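Local structure of racemase, putative (Roseobacter denitrificans, 3TCS) at residues Val36-Val41 with Glu346-Lys351; Pro71-Gln76 with Asp86-Arg91; Glu232-Trp237 with Lys243-Ala248; Arg289-Val294 with Arg323-Ala328. The protein is a putative racemase of the mandelate racemase/muconate lactonizing enzyme family that binds magnesium and may have hydro-lyase activity. One frame throughout, in Å; residues are numbered along the deposited sequence.

Contact 1 (Val36-Val41 with Glu346-Lys351); sequences VGFVRV and EGLFVK
The side chains of Phe38 and Phe349 cross at about a right angle, with Phe38 CZ 4.0 Å from Phe349 CE1. The pair joins the two domains of the enolase-superfamily fold. Phe38 sits on strand 37-43 of the antiparallel sheet in the N-terminal capping domain. Phe349 lies in the loop between strands 332-335 and 360-363 of the barrel domain. Side chains alone make the contact; no hydrogen bond crosses. Phe38 CE1 is nearly as close to Phe349 CE1 as CZ is, at 4.1 Å. One corner of the Phe349 ring therefore rests against the outer end of the Phe38 ring. Leu348 comes to Phe38 at the ring edge, near its plane, with CD2 4.3 Å from Phe38 CE2. The CB of Leu348 also lies over the centre of the Phe349 ring. Trp377 of helix 375-380 meets Phe38 edge-to-face and also touches Val36 and Leu348, so the apolar patch continues into that helix. Val36 lies obliquely across Leu348. Its CG1 stands between the backbone N and the carbonyl carbon, chi1 65°, and from there points at the leucine. Val36 CG1 ends 3.9 Å from Leu348 CD2.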
loop_
_atom_site.group_PDB
_atom_site.type_symbol
_atom_site.label_atom_id
_atom_site.label_comp_id
_atom_site.label_asym_id
_atom_site.label_seq_id
_atom_site.Cartn_x
_atom_site.Cartn_y
_atom_site.Cartn_z
ATOM N N VAL B 36 -10.949 16.070 -2.551
ATOM C CA VAL B 36 -11.798 15.110 -3.248
ATOM C C VAL B 36 -11.700 15.261 -4.759
ATOM O O VAL B 36 -11.482 16.369 -5.273
ATOM C CB VAL B 36 -13.277 15.275 -2.818
ATOM C CG1 VAL B 36 -13.791 16.627 -3.262
ATOM C CG2 VAL B 36 -14.129 14.157 -3.407
ATOM N N GLY B 37 -11.857 14.140 -5.460
ATOM C CA GLY B 37 -11.790 14.140 -6.909
ATOM C C GLY B 37 -12.836 13.227 -7.521
ATOM O O GLY B 37 -13.018 12.091 -7.082
ATOM N N PHE B 38 -13.532 13.724 -8.535
ATOM C CA PHE B 38 -14.564 12.946 -9.209
ATOM C C PHE B 38 -14.048 12.406 -10.533
ATOM O O PHE B 38 -13.157 12.993 -11.153
ATOM C CB PHE B 38 -15.806 13.812 -9.426
ATOM C CG PHE B 38 -16.439 14.276 -8.145
ATOM C CD1 PHE B 38 -17.111 13.375 -7.323
ATOM C CD2 PHE B 38 -16.323 15.599 -7.737
ATOM C CE1 PHE B 38 -17.658 13.782 -6.107
ATOM C CE2 PHE B 38 -16.867 16.022 -6.517
ATOM C CZ PHE B 38 -17.536 15.109 -5.703
ATOM N N VAL B 39 -14.611 11.285 -10.960
ATOM C CA VAL B 39 -14.193 10.647 -12.197
ATOM C C VAL B 39 -15.353 10.492 -13.164
ATOM O O VAL B 39 -16.448 10.109 -12.771
ATOM C CB VAL B 39 -13.624 9.237 -11.919
ATOM C CG1 VAL B 39 -13.126 8.601 -13.217
ATOM C CG2 VAL B 39 -12.503 9.322 -10.885
ATOM N N ARG B 40 -15.117 10.798 -14.433
ATOM C CA ARG B 40 -16.153 10.614 -15.431
ATOM C C ARG B 40 -15.592 9.667 -16.478
ATOM O O ARG B 40 -14.490 9.880 -16.981
ATOM C CB ARG B 40 -16.547 11.941 -16.097
ATOM C CG ARG B 40 -17.587 11.755 -17.200
ATOM C CD ARG B 40 -18.143 13.084 -17.713
ATOM N NE ARG B 40 -17.126 13.885 -18.387
ATOM C CZ ARG B 40 -17.315 15.138 -18.791
ATOM N NH1 ARG B 40 -18.484 15.730 -18.589
ATOM N NH2 ARG B 40 -16.334 15.802 -19.391
ATOM N N VAL B 41 -16.326 8.602 -16.781
ATOM C CA VAL B 41 -15.876 7.664 -17.800
ATOM C C VAL B 41 -16.809 7.780 -18.993
ATOM O O VAL B 41 -17.995 8.073 -18.836
ATOM C CB VAL B 41 -15.865 6.200 -17.299
ATOM C CG1 VAL B 41 -14.843 6.046 -16.167
ATOM C CG2 VAL B 41 -17.257 5.782 -16.838
ATOM N N GLU B 346 -18.653 20.961 1.468
ATOM C CA GLU B 346 -19.719 21.914 1.198
ATOM C C GLU B 346 -19.828 22.187 -0.297
ATOM O O GLU B 346 -18.821 22.395 -0.969
ATOM C CB GLU B 346 -19.434 23.233 1.923
ATOM C CG GLU B 346 -19.827 23.238 3.381
ATOM C CD GLU B 346 -21.323 23.397 3.557
ATOM O OE1 GLU B 346 -21.837 24.510 3.300
ATOM O OE2 GLU B 346 -21.987 22.409 3.938
ATOM N N GLY B 347 -21.051 22.174 -0.812
ATOM C CA GLY B 347 -21.274 22.471 -2.217
ATOM C C GLY B 347 -20.691 21.534 -3.255
ATOM O O GLY B 347 -20.315 21.973 -4.343
ATOM N N LEU B 348 -20.617 20.246 -2.941
ATOM C CA LEU B 348 -20.096 19.284 -3.899
ATOM C C LEU B 348 -21.165 18.885 -4.907
ATOM O O LEU B 348 -20.859 18.616 -6.064
ATOM C CB LEU B 348 -19.602 18.016 -3.189
ATOM C CG LEU B 348 -18.368 18.110 -2.291
ATOM C CD1 LEU B 348 -18.082 16.737 -1.670
ATOM C CD2 LEU B 348 -17.179 18.576 -3.105
ATOM N N PHE B 349 -22.423 18.863 -4.469
ATOM C CA PHE B 349 -23.519 18.430 -5.327
ATOM C C PHE B 349 -24.591 19.478 -5.582
ATOM O O PHE B 349 -24.739 20.425 -4.816
ATOM C CB PHE B 349 -24.165 17.187 -4.712
ATOM C CG PHE B 349 -23.171 16.200 -4.174
ATOM C CD1 PHE B 349 -22.255 15.585 -5.019
ATOM C CD2 PHE B 349 -23.134 15.905 -2.814
ATOM C CE1 PHE B 349 -21.310 14.688 -4.518
ATOM C CE2 PHE B 349 -22.198 15.013 -2.304
ATOM C CZ PHE B 349 -21.283 14.403 -3.158
ATOM N N VAL B 350 -25.333 19.297 -6.672
ATOM C CA VAL B 350 -26.416 20.210 -7.025
ATOM C C VAL B 350 -27.466 20.143 -5.917
ATOM O O VAL B 350 -27.992 21.161 -5.470
ATOM C CB VAL B 350 -27.053 19.810 -8.368
ATOM C CG1 VAL B 350 -28.277 20.674 -8.652
ATOM C CG2 VAL B 350 -26.030 19.971 -9.486
ATOM N N LYS B 351 -27.752 18.925 -5.472
ATOM C CA LYS B 351 -28.712 18.701 -4.407
ATOM C C LYS B 351 -28.159 17.575 -3.549
ATOM O O LYS B 351 -27.818 16.510 -4.062
ATOM C CB LYS B 351 -30.073 18.306 -4.986
ATOM C CG LYS B 351 -31.151 18.097 -3.932
ATOM C CD LYS B 351 -31.306 19.328 -3.047
ATOM C CE LYS B 351 -32.315 19.091 -1.927
ATOM N NZ LYS B 351 -32.413 20.264 -1.014
#

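Contact 2 (Pro71-Gln76 with Asp86-Arg91); sequences PWMLGQ and DIVTER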
loop_
_atom_site.group_PDB
_atom_site.type_symbol
_atom_site.label_atom_id
_atom_site.label_comp_id
_atom_site.label_asym_id
_atom_site.label_seq_id
_atom_site.Cartn_x
_atom_site.Cartn_y
_atom_site.Cartn_z
ATOM N N PRO B 71 -4.207 3.566 -18.165
ATOM C CA PRO B 71 -3.517 2.860 -19.250
ATOM C C PRO B 71 -3.938 1.404 -19.436
ATOM O O PRO B 71 -3.902 0.877 -20.549
ATOM C CB PRO B 71 -2.047 2.984 -18.860
ATOM C CG PRO B 71 -2.007 4.281 -18.120
ATOM C CD PRO B 71 -3.233 4.186 -17.250
ATOM N N TRP B 72 -4.347 0.755 -18.352
ATOM C CA TRP B 72 -4.744 -0.648 -18.426
ATOM C C TRP B 72 -6.232 -0.861 -18.665
ATOM O O TRP B 72 -6.655 -1.966 -19.012
ATOM C CB TRP B 72 -4.334 -1.366 -17.140
ATOM C CG TRP B 72 -2.909 -1.129 -16.785
ATOM C CD1 TRP B 72 -2.437 -0.474 -15.687
ATOM C CD2 TRP B 72 -1.762 -1.496 -17.559
ATOM N NE1 TRP B 72 -1.065 -0.403 -15.730
ATOM C CE2 TRP B 72 -0.625 -1.023 -16.870
ATOM C CE3 TRP B 72 -1.585 -2.177 -18.769
ATOM C CZ2 TRP B 72 0.675 -1.209 -17.350
ATOM C CZ3 TRP B 72 -0.292 -2.362 -19.249
ATOM C CH2 TRP B 72 0.821 -1.878 -18.538
ATOM N N MET B 73 -7.024 0.193 -18.492
ATOM C CA MET B 73 -8.468 0.082 -18.661
ATOM C C MET B 73 -9.022 0.678 -19.947
ATOM O O MET B 73 -10.052 0.222 -20.452
ATOM C CB MET B 73 -9.173 0.700 -17.453
ATOM C CG MET B 73 -8.831 -0.011 -16.154
ATOM S SD MET B 73 -9.757 0.576 -14.739
ATOM C CE MET B 73 -11.281 -0.356 -14.927
ATOM N N LEU B 74 -8.347 1.690 -20.479
ATOM C CA LEU B 74 -8.796 2.318 -21.714
ATOM C C LEU B 74 -8.826 1.322 -22.865
ATOM O O LEU B 74 -7.892 0.539 -23.044
ATOM C CB LEU B 74 -7.881 3.490 -22.080
ATOM C CG LEU B 74 -8.041 4.771 -21.259
ATOM C CD1 LEU B 74 -7.003 5.787 -21.705
ATOM C CD2 LEU B 74 -9.450 5.328 -21.445
ATOM N N GLY B 75 -9.910 1.352 -23.637
ATOM C CA GLY B 75 -10.040 0.456 -24.774
ATOM C C GLY B 75 -10.448 -0.972 -24.448
ATOM O O GLY B 75 -10.665 -1.779 -25.353
ATOM N N GLN B 76 -10.559 -1.292 -23.165
ATOM C CA GLN B 76 -10.931 -2.641 -22.761
ATOM C C GLN B 76 -12.427 -2.782 -22.541
ATOM O O GLN B 76 -13.128 -1.798 -22.305
ATOM C CB GLN B 76 -10.202 -3.026 -21.473
ATOM C CG GLN B 76 -8.699 -2.844 -21.531
ATOM C CD GLN B 76 -8.067 -3.599 -22.678
ATOM O OE1 GLN B 76 -8.228 -4.811 -22.801
ATOM N NE2 GLN B 76 -7.338 -2.883 -23.527
ATOM N N ASP B 86 -8.365 -6.756 -11.696
ATOM C CA ASP B 86 -7.281 -7.638 -11.275
ATOM C C ASP B 86 -6.078 -7.397 -12.173
ATOM O O ASP B 86 -4.936 -7.421 -11.715
ATOM C CB ASP B 86 -7.689 -9.113 -11.357
ATOM C CG ASP B 86 -8.664 -9.518 -10.265
ATOM O OD1 ASP B 86 -8.685 -8.865 -9.199
ATOM O OD2 ASP B 86 -9.399 -10.509 -10.468
ATOM N N ILE B 87 -6.337 -7.173 -13.458
ATOM C CA ILE B 87 -5.266 -6.909 -14.409
ATOM C C ILE B 87 -4.524 -5.648 -13.987
ATOM O O ILE B 87 -3.297 -5.592 -14.059
ATOM C CB ILE B 87 -5.813 -6.725 -15.843
ATOM C CG1 ILE B 87 -6.204 -8.089 -16.419
ATOM C CG2 ILE B 87 -4.764 -6.046 -16.729
ATOM C CD1 ILE B 87 -6.860 -8.023 -17.785
ATOM N N VAL B 88 -5.261 -4.636 -13.538
ATOM C CA VAL B 88 -4.622 -3.399 -13.102
ATOM C C VAL B 88 -3.666 -3.670 -11.941
ATOM O O VAL B 88 -2.520 -3.216 -11.963
ATOM C CB VAL B 88 -5.657 -2.333 -12.660
ATOM C CG1 VAL B 88 -4.939 -1.138 -12.049
ATOM C CG2 VAL B 88 -6.499 -1.881 -13.858
ATOM N N THR B 89 -4.123 -4.417 -10.936
ATOM C CA THR B 89 -3.272 -4.716 -9.784
ATOM C C THR B 89 -2.095 -5.624 -10.134
ATOM O O THR B 89 -1.040 -5.551 -9.508
ATOM C CB THR B 89 -4.069 -5.361 -8.623
ATOM O OG1 THR B 89 -4.620 -6.613 -9.044
ATOM C CG2 THR B 89 -5.190 -4.437 -8.176
ATOM N N GLU B 90 -2.273 -6.483 -11.131
ATOM C CA GLU B 90 -1.190 -7.368 -11.539
ATOM C C GLU B 90 -0.158 -6.602 -12.359
ATOM O O GLU B 90 1.046 -6.792 -12.188
ATOM C CB GLU B 90 -1.756 -8.550 -12.320
ATOM C CG GLU B 90 -2.412 -9.571 -11.406
ATOM C CD GLU B 90 -3.326 -10.530 -12.140
ATOM O OE1 GLU B 90 -2.963 -10.967 -13.251
ATOM O OE2 GLU B 90 -4.402 -10.858 -11.594
ATOM N N ARG B 91 -0.622 -5.719 -13.237
ATOM C CA ARG B 91 0.295 -4.918 -14.045
ATOM C C ARG B 91 1.063 -3.949 -13.146
ATOM O O ARG B 91 2.194 -3.560 -13.446
ATOM C CB ARG B 91 -0.474 -4.120 -15.095
ATOM C CG ARG B 91 -1.125 -4.962 -16.168
ATOM C CD ARG B 91 -0.102 -5.521 -17.150
ATOM N NE ARG B 91 -0.767 -6.279 -18.202
ATOM C CZ ARG B 91 -1.250 -7.508 -18.052
ATOM N NH1 ARG B 91 -1.131 -8.137 -16.885
ATOM N NH2 ARG B 91 -1.882 -8.097 -19.060
#
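Arg91 lays its aliphatic chain over one face of the Trp72 indole. This is a CH-pi contact: Arg91 CB stands 3.8 Å from the centroid of the five-membered ring of Trp72, 18° off the ring normal. The chain then runs on across the six-membered ring, with Arg91 CG 3.8 Å from Trp72 CE3 and Arg91 CD 3.8 Å from Trp72 CZ3. A bend at chi2 of Arg91 (-73°) keeps these carbons along the indole. The guanidinium does not stack on it; the two planes are 76° apart, and Trp72 CZ3 lies at the guanidinium edge. The contact packs helix 81-91 of the N-terminal capping domain, as found in the enolase superfamily, against the end of helix 58-73. Apolar packing fills the inner side. Val88 CG2 touches both Trp72 CB, at 4.0 Å, and Met73 CG, at 3.8 Å. Among the polar bonds, Trp72 NE1 donates to Glu92 OE2. Replacing Trp72 with alanine would probably leave the Arg91 chain without its flat support and Glu92 without the indole donor. Thr89 OG1 donates to Asp86 O at 2.8 Å, an oxygen that also accepts from Glu90 N. Glu90 forms a salt bridge with Arg176 of the second subunit.

Contact 3 (Glu232-Trp237 with Lys243-Ala248); sequences EPCPYW and KQVTDA. With MG (magnesium ion), chain K.
Val245 divides its two methyls between a thiol and a proline ring, while the next residue, Thr246, turns its carbonyl to a magnesium ion. Cys234 SG lies 3.6 Å from Val245 CG2. Pro233 CG is 4.1 Å from Val245 CG1. With CG1 anti to the backbone N (chi1 -179°), the valine faces both partners at once. No hydrogen bond joins the segments. They belong to one beta-to-alpha connection of the TIM barrel: the loop after strand 229-231 folds back on helix 239-248. Val253 of the next strand and Ala215 of helix 212-224 also pack on Pro233 and Val245. Thr246 O binds the magnesium ion at 2.0 Å, with four waters and Leu249 O completing its shell. This is a separate site from the one formed by Asp205, Glu231 and Glu257. On the helix surface Lys243 NZ pairs with Asp247 OD2 at 3.6 Å.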
loop_
_atom_site.group_PDB
_atom_site.type_symbol
_atom_site.label_atom_id
_atom_site.label_comp_id
_atom_site.label_asym_id
_atom_site.label_seq_id
_atom_site.Cartn_x
_atom_site.Cartn_y
_atom_site.Cartn_z
ATOM N N GLU B 232 -12.266 -1.101 16.087
ATOM C CA GLU B 232 -10.810 -1.003 16.000
ATOM C C GLU B 232 -10.135 -0.778 17.351
ATOM O O GLU B 232 -9.464 0.235 17.572
ATOM C CB GLU B 232 -10.449 0.127 15.032
ATOM C CG GLU B 232 -9.070 0.010 14.416
ATOM C CD GLU B 232 -8.838 1.063 13.344
ATOM O OE1 GLU B 232 -9.653 1.129 12.402
ATOM O OE2 GLU B 232 -7.848 1.820 13.443
ATOM N N PRO B 233 -10.298 -1.732 18.277
ATOM C CA PRO B 233 -9.692 -1.600 19.602
ATOM C C PRO B 233 -8.167 -1.546 19.593
ATOM O O PRO B 233 -7.568 -0.788 20.357
ATOM C CB PRO B 233 -10.220 -2.824 20.346
ATOM C CG PRO B 233 -10.397 -3.836 19.255
ATOM C CD PRO B 233 -11.019 -3.010 18.151
ATOM N N CYS B 234 -7.551 -2.349 18.725
ATOM C CA CYS B 234 -6.093 -2.420 18.634
ATOM C C CYS B 234 -5.570 -2.018 17.262
ATOM O O CYS B 234 -6.340 -1.905 16.305
ATOM C CB CYS B 234 -5.627 -3.851 18.925
ATOM S SG CYS B 234 -6.267 -4.569 20.452
ATOM N N PRO B 235 -4.247 -1.791 17.145
ATOM C CA PRO B 235 -3.671 -1.413 15.850
ATOM C C PRO B 235 -4.260 -2.350 14.796
ATOM O O PRO B 235 -4.151 -3.573 14.909
ATOM C CB PRO B 235 -2.180 -1.627 16.070
ATOM C CG PRO B 235 -2.015 -1.190 17.510
ATOM C CD PRO B 235 -3.209 -1.840 18.193
ATOM N N TYR B 236 -4.890 -1.777 13.777
ATOM C CA TYR B 236 -5.548 -2.579 12.751
ATOM C C TYR B 236 -4.680 -3.591 12.012
ATOM O O TYR B 236 -5.195 -4.596 11.515
ATOM C CB TYR B 236 -6.268 -1.666 11.750
ATOM C CG TYR B 236 -5.384 -0.983 10.727
ATOM C CD1 TYR B 236 -4.901 -1.680 9.618
ATOM C CD2 TYR B 236 -5.066 0.373 10.846
ATOM C CE1 TYR B 236 -4.122 -1.040 8.647
ATOM C CE2 TYR B 236 -4.289 1.024 9.883
ATOM C CZ TYR B 236 -3.823 0.313 8.787
ATOM O OH TYR B 236 -3.074 0.961 7.827
ATOM N N TRP B 237 -3.378 -3.327 11.944
ATOM C CA TRP B 237 -2.443 -4.216 11.262
ATOM C C TRP B 237 -1.986 -5.399 12.116
ATOM O O TRP B 237 -1.189 -6.216 11.664
ATOM C CB TRP B 237 -1.224 -3.423 10.774
ATOM C CG TRP B 237 -0.486 -2.677 11.856
ATOM C CD1 TRP B 237 0.553 -3.140 12.612
ATOM C CD2 TRP B 237 -0.744 -1.339 12.303
ATOM N NE1 TRP B 237 0.959 -2.174 13.500
ATOM C CE2 TRP B 237 0.181 -1.058 13.333
ATOM C CE3 TRP B 237 -1.666 -0.351 11.933
ATOM C CZ2 TRP B 237 0.212 0.172 14.000
ATOM C CZ3 TRP B 237 -1.638 0.875 12.598
ATOM C CH2 TRP B 237 -0.701 1.123 13.620
ATOM N N LYS B 243 -8.097 -10.033 17.467
ATOM C CA LYS B 243 -8.774 -11.300 17.700
ATOM C C LYS B 243 -8.842 -11.647 19.185
ATOM O O LYS B 243 -9.834 -12.199 19.653
ATOM C CB LYS B 243 -8.065 -12.420 16.930
ATOM C CG LYS B 243 -8.641 -13.810 17.172
ATOM C CD LYS B 243 -7.945 -14.840 16.292
ATOM C CE LYS B 243 -8.282 -16.264 16.708
ATOM N NZ LYS B 243 -9.715 -16.602 16.515
ATOM N N GLN B 244 -7.786 -11.322 19.924
ATOM C CA GLN B 244 -7.745 -11.603 21.358
ATOM C C GLN B 244 -8.880 -10.857 22.051
ATOM O O GLN B 244 -9.554 -11.394 22.931
ATOM C CB GLN B 244 -6.408 -11.153 21.946
ATOM C CG GLN B 244 -6.135 -11.702 23.335
ATOM C CD GLN B 244 -4.900 -11.097 23.962
ATOM O OE1 GLN B 244 -3.894 -10.870 23.286
ATOM N NE2 GLN B 244 -4.961 -10.841 25.264
ATOM N N VAL B 245 -9.085 -9.610 21.640
ATOM C CA VAL B 245 -10.138 -8.775 22.202
ATOM C C VAL B 245 -11.503 -9.354 21.838
ATOM O O VAL B 245 -12.368 -9.529 22.697
ATOM C CB VAL B 245 -10.026 -7.329 21.673
ATOM C CG1 VAL B 245 -11.114 -6.453 22.295
ATOM C CG2 VAL B 245 -8.646 -6.770 21.997
ATOM N N THR B 246 -11.695 -9.643 20.556
ATOM C CA THR B 246 -12.944 -10.220 20.085
ATOM C C THR B 246 -13.273 -11.482 20.893
ATOM O O THR B 246 -14.400 -11.662 21.357
ATOM C CB THR B 246 -12.841 -10.590 18.587
ATOM O OG1 THR B 246 -12.578 -9.408 17.826
ATOM C CG2 THR B 246 -14.127 -11.233 18.092
ATOM N N ASP B 247 -12.279 -12.345 21.071
ATOM C CA ASP B 247 -12.488 -13.588 21.807
ATOM C C ASP B 247 -12.808 -13.384 23.286
ATOM O O ASP B 247 -13.596 -14.137 23.861
ATOM C CB ASP B 247 -11.263 -14.503 21.669
ATOM C CG ASP B 247 -11.090 -15.045 20.251
ATOM O OD1 ASP B 247 -12.075 -15.046 19.484
ATOM O OD2 ASP B 247 -9.974 -15.483 19.906
ATOM N N ALA B 248 -12.219 -12.358 23.895
ATOM C CA ALA B 248 -12.434 -12.087 25.316
ATOM C C ALA B 248 -13.722 -11.341 25.648
ATOM O O ALA B 248 -14.294 -11.535 26.722
ATOM C CB ALA B 248 -11.246 -11.312 25.877
HETATM MG MG MG K . -16.434 -11.810 21.465
HETATM O O HOH W 1 -16.348 -13.638 22.337
HETATM O O HOH W 2 -18.683 -11.994 21.396
HETATM O O HOH W 3 -16.580 -12.696 19.517
HETATM O O HOH W 4 -16.781 -9.890 20.458
#

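Contact 4 (Arg289-Val294 with Arg323-Ala328); sequences RTLRVV and RAIPNA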
loop_
_atom_site.group_PDB
_atom_site.type_symbol
_atom_site.label_atom_id
_atom_site.label_comp_id
_atom_site.label_asym_id
_atom_site.label_seq_id
_atom_site.Cartn_x
_atom_site.Cartn_y
_atom_site.Cartn_z
ATOM N N ARG B 289 -14.564 -4.839 -5.879
ATOM C CA ARG B 289 -13.676 -5.398 -4.875
ATOM C C ARG B 289 -14.352 -5.471 -3.508
ATOM O O ARG B 289 -14.118 -6.410 -2.749
ATOM C CB ARG B 289 -12.374 -4.591 -4.837
ATOM C CG ARG B 289 -11.497 -4.842 -6.084
ATOM C CD ARG B 289 -10.365 -3.838 -6.198
ATOM N NE ARG B 289 -9.602 -3.755 -4.961
ATOM C CZ ARG B 289 -8.602 -4.565 -4.628
ATOM N NH1 ARG B 289 -8.213 -5.538 -5.447
ATOM N NH2 ARG B 289 -8.000 -4.407 -3.457
ATOM N N THR B 290 -15.207 -4.503 -3.195
ATOM C CA THR B 290 -15.913 -4.545 -1.917
ATOM C C THR B 290 -16.859 -5.754 -1.906
ATOM O O THR B 290 -17.013 -6.421 -0.882
ATOM C CB THR B 290 -16.720 -3.252 -1.671
ATOM O OG1 THR B 290 -15.819 -2.137 -1.599
ATOM C CG2 THR B 290 -17.493 -3.351 -0.362
ATOM N N LEU B 291 -17.482 -6.039 -3.047
ATOM C CA LEU B 291 -18.390 -7.181 -3.147
ATOM C C LEU B 291 -17.654 -8.503 -2.893
ATOM O O LEU B 291 -18.253 -9.478 -2.435
ATOM C CB LEU B 291 -19.069 -7.209 -4.518
ATOM C CG LEU B 291 -20.091 -6.088 -4.752
ATOM C CD1 LEU B 291 -20.653 -6.181 -6.166
ATOM C CD2 LEU B 291 -21.207 -6.198 -3.724
ATOM N N ARG B 292 -16.360 -8.539 -3.194
ATOM C CA ARG B 292 -15.583 -9.750 -2.946
ATOM C C ARG B 292 -15.454 -9.941 -1.438
ATOM O O ARG B 292 -15.534 -11.061 -0.940
ATOM C CB ARG B 292 -14.195 -9.654 -3.577
ATOM C CG ARG B 292 -14.218 -9.568 -5.088
ATOM C CD ARG B 292 -12.817 -9.643 -5.661
ATOM N NE ARG B 292 -12.747 -9.036 -6.987
ATOM C CZ ARG B 292 -11.622 -8.888 -7.681
ATOM N NH1 ARG B 292 -10.471 -9.310 -7.171
ATOM N NH2 ARG B 292 -11.643 -8.296 -8.870
ATOM N N VAL B 293 -15.264 -8.841 -0.711
ATOM C CA VAL B 293 -15.158 -8.916 0.741
ATOM C C VAL B 293 -16.528 -9.262 1.322
ATOM O O VAL B 293 -16.631 -10.048 2.260
ATOM C CB VAL B 293 -14.648 -7.587 1.336
ATOM C CG1 VAL B 293 -14.717 -7.625 2.865
ATOM C CG2 VAL B 293 -13.208 -7.353 0.891
ATOM N N VAL B 294 -17.578 -8.678 0.753
ATOM C CA VAL B 294 -18.939 -8.954 1.203
ATOM C C VAL B 294 -19.223 -10.456 1.099
ATOM O O VAL B 294 -19.843 -11.046 1.990
ATOM C CB VAL B 294 -19.970 -8.181 0.354
ATOM C CG1 VAL B 294 -21.378 -8.683 0.639
ATOM C CG2 VAL B 294 -19.873 -6.690 0.658
ATOM N N ARG B 323 -28.368 -1.495 0.443
ATOM C CA ARG B 323 -29.713 -1.811 -0.030
ATOM C C ARG B 323 -29.662 -3.047 -0.919
ATOM O O ARG B 323 -30.689 -3.498 -1.419
ATOM C CB ARG B 323 -30.300 -0.655 -0.849
ATOM C CG ARG B 323 -30.762 0.567 -0.053
ATOM C CD ARG B 323 -31.950 0.267 0.870
ATOM N NE ARG B 323 -33.062 -0.410 0.202
ATOM C CZ ARG B 323 -34.196 -0.750 0.812
ATOM N NH1 ARG B 323 -34.365 -0.465 2.096
ATOM N NH2 ARG B 323 -35.150 -1.396 0.153
ATOM N N ALA B 324 -28.469 -3.596 -1.118
ATOM C CA ALA B 324 -28.340 -4.755 -1.988
ATOM C C ALA B 324 -27.724 -6.020 -1.392
ATOM O O ALA B 324 -28.138 -7.124 -1.732
ATOM C CB ALA B 324 -27.569 -4.359 -3.240
ATOM N N ILE B 325 -26.749 -5.885 -0.501
ATOM C CA ILE B 325 -26.110 -7.083 0.040
ATOM C C ILE B 325 -27.011 -7.886 0.980
ATOM O O ILE B 325 -27.841 -7.323 1.690
ATOM C CB ILE B 325 -24.775 -6.729 0.733
ATOM C CG1 ILE B 325 -25.017 -5.804 1.921
ATOM C CG2 ILE B 325 -23.839 -6.057 -0.275
ATOM C CD1 ILE B 325 -23.771 -5.587 2.775
ATOM N N PRO B 326 -26.854 -9.222 0.992
ATOM C CA PRO B 326 -27.656 -10.116 1.837
ATOM C C PRO B 326 -27.259 -10.179 3.309
ATOM O O PRO B 326 -28.023 -10.681 4.139
ATOM C CB PRO B 326 -27.477 -11.467 1.155
ATOM C CG PRO B 326 -26.049 -11.413 0.727
ATOM C CD PRO B 326 -25.942 -10.002 0.134
ATOM N N ASN B 327 -26.071 -9.684 3.631
ATOM C CA ASN B 327 -25.577 -9.722 5.005
ATOM C C ASN B 327 -25.227 -8.326 5.521
ATOM O O ASN B 327 -24.157 -8.108 6.090
ATOM C CB ASN B 327 -24.346 -10.636 5.077
ATOM C CG ASN B 327 -23.238 -10.203 4.118
ATOM O OD1 ASN B 327 -23.509 -9.632 3.057
ATOM N ND2 ASN B 327 -21.985 -10.489 4.480
ATOM N N ALA B 328 -26.137 -7.383 5.320
ATOM C CA ALA B 328 -25.908 -6.015 5.771
ATOM C C ALA B 328 -25.963 -5.911 7.288
ATOM O O ALA B 328 -26.717 -6.634 7.947
ATOM C CB ALA B 328 -26.945 -5.081 5.154
#
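Val294 turns its methyls, CG1 foremost, to Ile325, and meets Asn327 with CG1 and its backbone carbonyl. The contact lies in the C-terminal TIM barrel domain, where helix 287-300 packs against the loop that leads from helix 314-322 to strand 332-335. Val294 CG1 touches Ile325 CG2 at 3.7 Å, and the two side chains meet at a slant. Leu291, one turn earlier, adds a looser touch, with CD2 4.3 Å from Ile325 CG2. Ile325 keeps CG2 on this side because CG1 takes the place between the backbone N and the carbonyl carbon, chi1 63°. Asn327 ND2 gives Val294 O a weak hydrogen bond of 3.3 Å, bent to 143°. The main partner of Asn327 ND2 is Leu302 O, so the amide links two backbone carbonyls. Changing Asn327 to leucine would probably leave Leu302 O without this donor, with the weak bond to Val294 O lost as well. Further out, Asn327 is also held by backbone bonding with Val304 and lies against Ala297 and Arg298. Leu321 of helix 314-322 backs Leu291. Back at the contact itself, Asn327 OD1 is buried without a polar partner and rests 3.4 Å from Val294 CG1.

How the contacts relate
Contact 1 closes the longest loop, from the N-terminal sheet to the loop between strands 332-335 and 360-363, and the other three are nested inside it. Along the chain contacts 2, 3 and 4 follow in series. Contact 2 lies in the capping domain; contacts 3 and 4 lie in the barrel domain, with centres about 23 Å apart. Contacts 1 and 3 sit on opposite sides of the chain's centre, about 36 Å between centres. Contacts 2 and 4 touch: Asp86 OD1 and Arg292 NH1 form a salt bridge of 2.7 Å. The two domains are thus joined at separate places, by apolar packing at contact 1 and by a salt bridge between contacts 2 and 4. Contacts 2 and 3 both touch the second subunit.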